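Local coordinates for protein putative polyprenyl synthetase (PDB 3NF2) that probably joins isoprenyl diphosphate units into longer prenyl chains, as a magnesium-dependent prenyltransferase of the FPP/GGPP synthase family, at residues G99-R104 with T108-H113. Residues are numbered along the deposited sequence; the frame is centred on the assembly and turned at random.
Sequences GDEQRR and TVWKVH. With SO4 (sulfate ion), chain E; SO4 (sulfate ion), chain B.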
ATOM      1  N   GLY A  99      16.817  -3.072  -3.113  1.00 53.59           N
ATOM      2  CA  GLY A  99      17.638  -4.273  -3.096  1.00 57.42           C
ATOM      3  C   GLY A  99      18.570  -4.340  -1.899  1.00 59.38           C
ATOM      4  O   GLY A  99      19.572  -5.058  -1.933  1.00 61.42           O
ATOM      5  N   ASP A 100      18.243  -3.586  -0.848  1.00 58.47           N
ATOM      6  CA  ASP A 100      19.011  -3.591   0.391  1.00 59.13           C
ATOM      7  C   ASP A 100      18.796  -4.899   1.118  1.00 57.64           C
ATOM      8  O   ASP A 100      17.679  -5.211   1.518  1.00 58.56           O
ATOM      9  CB  ASP A 100      18.577  -2.445   1.310  1.00 60.99           C
ATOM     10  CG  ASP A 100      18.756  -1.089   0.680  1.00 61.89           C
ATOM     11  OD1 ASP A 100      19.673  -0.922  -0.152  1.00 61.44           O
ATOM     12  OD2 ASP A 100      17.974  -0.184   1.026  1.00 66.40           O
ATOM     13  N   GLU A 101      19.866  -5.662   1.293  1.00 56.94           N
ATOM     14  CA  GLU A 101      19.771  -6.948   1.980  1.00 61.38           C
ATOM     15  C   GLU A 101      19.744  -6.811   3.508  1.00 61.50           C
ATOM     16  O   GLU A 101      19.391  -7.762   4.211  1.00 59.55           O
ATOM     17  CB  GLU A 101      20.914  -7.868   1.553  1.00 63.55           C
ATOM     18  CG  GLU A 101      20.951  -8.177   0.065  1.00 67.35           C
ATOM     19  CD  GLU A 101      22.057  -9.146  -0.284  1.00 77.42           C
ATOM     20  OE1 GLU A 101      23.066  -9.170   0.455  1.00 73.04           O
ATOM     21  OE2 GLU A 101      21.917  -9.885  -1.288  1.00 79.48           O
ATOM     22  N   GLN A 102      20.097  -5.626   4.009  1.00 62.59           N
ATOM     23  CA  GLN A 102      20.280  -5.405   5.447  1.00 60.66           C
ATOM     24  C   GLN A 102      19.712  -4.059   5.912  1.00 58.02           C
ATOM     25  O   GLN A 102      19.685  -3.090   5.156  1.00 56.99           O
ATOM     26  CB  GLN A 102      21.770  -5.463   5.794  1.00 57.04           C
ATOM     27  CG  GLN A 102      22.103  -6.177   7.089  1.00 64.30           C
ATOM     28  CD  GLN A 102      22.740  -7.538   6.863  1.00 69.48           C
ATOM     29  OE1 GLN A 102      23.050  -7.909   5.730  1.00 77.90           O
ATOM     30  NE2 GLN A 102      22.942  -8.286   7.942  1.00 66.07           N
ATOM     31  N   ARG A 103      19.260  -4.028   7.165  1.00 58.90           N
ATOM     32  CA  ARG A 103      18.818  -2.818   7.854  1.00 60.33           C
ATOM     33  C   ARG A 103      19.060  -3.022   9.348  1.00 63.17           C
ATOM     34  O   ARG A 103      18.604  -4.019   9.923  1.00 60.07           O
ATOM     35  CB  ARG A 103      17.336  -2.531   7.578  1.00 61.21           C
ATOM     36  CG  ARG A 103      16.650  -1.633   8.621  1.00 62.63           C
ATOM     37  CD  ARG A 103      15.273  -1.174   8.167  1.00 65.14           C
ATOM     38  NE  ARG A 103      15.346  -0.434   6.906  1.00 73.83           N
ATOM     39  CZ  ARG A 103      15.618   0.866   6.799  1.00 69.70           C
ATOM     40  NH1 ARG A 103      15.837   1.602   7.885  1.00 67.99           N
ATOM     41  NH2 ARG A 103      15.664   1.434   5.599  1.00 58.08           N
ATOM     42  N   ARG A 104      19.780  -2.073   9.955  1.00 68.96           N
ATOM     43  CA  ARG A 104      20.272  -2.161  11.343  1.00 71.05           C
ATOM     44  C   ARG A 104      21.017  -3.476  11.613  1.00 70.08           C
ATOM     45  O   ARG A 104      20.771  -4.152  12.618  1.00 71.72           O
ATOM     46  CB  ARG A 104      19.149  -1.917  12.362  1.00 72.49           C
ATOM     47  CG  ARG A 104      18.546  -0.527  12.276  1.00 78.76           C
ATOM     48  CD  ARG A 104      17.964  -0.092  13.610  1.00 93.45           C
ATOM     49  NE  ARG A 104      18.003   1.364  13.751  1.00102.09           N
ATOM     50  CZ  ARG A 104      16.959   2.173  13.579  1.00102.03           C
ATOM     51  NH1 ARG A 104      15.765   1.679  13.269  1.00 98.30           N
ATOM     52  NH2 ARG A 104      17.110   3.483  13.729  1.00100.21           N
ATOM     53  N   THR A 108      16.931  -7.976   5.913  1.00 48.60           N
ATOM     54  CA  THR A 108      15.619  -7.418   5.640  1.00 46.63           C
ATOM     55  C   THR A 108      14.593  -8.530   5.405  1.00 50.44           C
ATOM     56  O   THR A 108      14.952  -9.675   5.072  1.00 44.49           O
ATOM     57  CB  THR A 108      15.650  -6.491   4.427  1.00 46.83           C
ATOM     58  OG1 THR A 108      16.228  -7.186   3.317  1.00 41.98           O
ATOM     59  CG2 THR A 108      16.464  -5.233   4.740  1.00 43.88           C
ATOM     60  N   VAL A 109      13.318  -8.183   5.589  1.00 46.98           N
ATOM     61  CA  VAL A 109      12.222  -9.134   5.409  1.00 45.48           C
ATOM     62  C   VAL A 109      12.276  -9.847   4.070  1.00 41.94           C
ATOM     63  O   VAL A 109      12.112 -11.061   4.023  1.00 43.93           O
ATOM     64  CB  VAL A 109      10.843  -8.477   5.634  1.00 44.65           C
ATOM     65  CG1 VAL A 109       9.743  -9.270   4.969  1.00 41.61           C
ATOM     66  CG2 VAL A 109      10.570  -8.367   7.120  1.00 40.96           C
ATOM     67  N   TRP A 110      12.560  -9.116   2.996  1.00 43.19           N
ATOM     68  CA  TRP A 110      12.553  -9.740   1.672  1.00 50.54           C
ATOM     69  C   TRP A 110      13.631 -10.828   1.527  1.00 52.53           C
ATOM     70  O   TRP A 110      13.385 -11.851   0.903  1.00 53.79           O
ATOM     71  CB  TRP A 110      12.586  -8.701   0.535  1.00 44.01           C
ATOM     72  CG  TRP A 110      13.895  -7.997   0.354  1.00 49.05           C
ATOM     73  CD1 TRP A 110      14.241  -6.773   0.852  1.00 47.37           C
ATOM     74  CD2 TRP A 110      15.030  -8.461  -0.399  1.00 45.93           C
ATOM     75  NE1 TRP A 110      15.518  -6.449   0.467  1.00 49.43           N
ATOM     76  CE2 TRP A 110      16.029  -7.467  -0.298  1.00 49.02           C
ATOM     77  CE3 TRP A 110      15.302  -9.626  -1.141  1.00 54.34           C
ATOM     78  CZ2 TRP A 110      17.287  -7.601  -0.906  1.00 52.34           C
ATOM     79  CZ3 TRP A 110      16.553  -9.759  -1.747  1.00 55.95           C
ATOM     80  CH2 TRP A 110      17.530  -8.751  -1.622  1.00 50.61           C
ATOM     81  N   LYS A 111      14.801 -10.601   2.124  1.00 53.52           N
ATOM     82  CA  LYS A 111      15.878 -11.595   2.172  1.00 56.31           C
ATOM     83  C   LYS A 111      15.513 -12.864   2.951  1.00 57.07           C
ATOM     84  O   LYS A 111      15.847 -13.978   2.542  1.00 54.29           O
ATOM     85  CB  LYS A 111      17.151 -10.977   2.758  1.00 54.20           C
ATOM     86  CG  LYS A 111      18.298 -10.860   1.767  1.00 67.58           C
ATOM     87  CD  LYS A 111      19.272 -12.031   1.905  1.00 77.28           C
ATOM     88  CE  LYS A 111      20.237 -12.091   0.729  1.00 82.98           C
ATOM     89  NZ  LYS A 111      21.465 -12.876   1.049  1.00 79.84           N
ATOM     90  N   VAL A 112      14.821 -12.692   4.069  1.00 56.06           N
ATOM     91  CA  VAL A 112      14.479 -13.811   4.934  1.00 53.55           C
ATOM     92  C   VAL A 112      13.228 -14.527   4.444  1.00 56.59           C
ATOM     93  O   VAL A 112      13.224 -15.747   4.281  1.00 60.30           O
ATOM     94  CB  VAL A 112      14.312 -13.340   6.401  1.00 52.59           C
ATOM     95  CG1 VAL A 112      14.051 -14.504   7.335  1.00 40.18           C
ATOM     96  CG2 VAL A 112      15.546 -12.632   6.835  1.00 52.27           C
ATOM     97  N   HIS A 113      12.172 -13.762   4.187  1.00 56.60           N
ATOM     98  CA  HIS A 113      10.865 -14.348   3.926  1.00 51.41           C
ATOM     99  C   HIS A 113      10.378 -14.260   2.470  1.00 50.97           C
ATOM    100  O   HIS A 113       9.284 -14.746   2.141  1.00 51.15           O
ATOM    101  CB  HIS A 113       9.849 -13.787   4.915  1.00 48.67           C
ATOM    102  CG  HIS A 113      10.109 -14.195   6.337  1.00 53.70           C
ATOM    103  ND1 HIS A 113      10.116 -15.514   6.743  1.00 46.98           N
ATOM    104  CD2 HIS A 113      10.368 -13.459   7.447  1.00 45.65           C
ATOM    105  CE1 HIS A 113      10.368 -15.574   8.040  1.00 45.47           C
ATOM    106  NE2 HIS A 113      10.519 -14.341   8.493  1.00 47.57           N
TER
HETATM  107  S   SO4 E   4       9.151 -18.521   5.241  1.00117.97           S
HETATM  108  O1  SO4 E   4       8.136 -19.482   4.807  1.00117.47           O
HETATM  109  O2  SO4 E   4       9.238 -18.527   6.699  1.00115.62           O
HETATM  110  O3  SO4 E   4      10.447 -18.893   4.678  1.00116.20           O
HETATM  111  O4  SO4 E   4       8.776 -17.187   4.777  1.00115.66           O
HETATM  112  S   SO4 B   1      13.535   4.757  13.054  1.00 77.46           S
HETATM  113  O1  SO4 B   1      12.252   4.420  13.672  1.00 65.52           O
HETATM  114  O2  SO4 B   1      14.572   4.697  14.082  1.00 78.40           O
HETATM  115  O3  SO4 B   1      13.807   3.792  11.983  1.00 66.70           O
HETATM  116  O4  SO4 B   1      13.513   6.112  12.487  1.00 60.05           O
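The backbone oxygen of Asp100 is gripped twice by the segment 108-113. Thr108 OG1 donates to Asp100 O at 3.0 Å, lying in the carbonyl plane on a lone pair. Trp110 NE1 reaches the same Asp100 O at 2.7 Å, but from above that plane and with a bent N-H...O angle of 134°. One residue on, the main-chain Thr108 N closes a straighter bond, 164°, to Glu101 O. With OG1 set between the backbone N and the carbonyl carbon of Thr108 (chi1 53°), the methyl CG2 is left to pack on the peptide after Gln102, 3.6 Å from Gln102 C.

The indole brings its NE1 edge to the turn, while Glu101 CG lies 3.8 Å from Trp110 CZ2. Beyond CG the Glu101 chain extends and crosses Lys111 at a slant, Glu101 OE2 lying 3.4 Å from Lys111 CE, with only a long salt bridge to Lys111 NZ. A phenylalanine at Trp110 would probably leave Asp100 O with the threonine hydroxyl alone of these two donors and the turn less firmly tied to the short helix.

Farther out, Trp110 rests on Leu96 and Ala118, and Arg103 turns its guanidinium back to Asp95 in a salt bridge. Arg104 clasps a sulfate through NH1 and NH2, an anion that Arg58 and the backbone N of Lys55 very probably hold as well. Helix 77-98, ended by a Schellman motif at Gly99, leads here into a two-stranded antiparallel hairpin and helix 109-113. Asp95 belongs to the DDxxD-type aspartate-rich motif of the all-helical isoprenoid synthase fold; Arg103 and Arg104 are the arginine pair that follows it, and the sulfate, as in relatives, probably marks the isopentenyl diphosphate pocket.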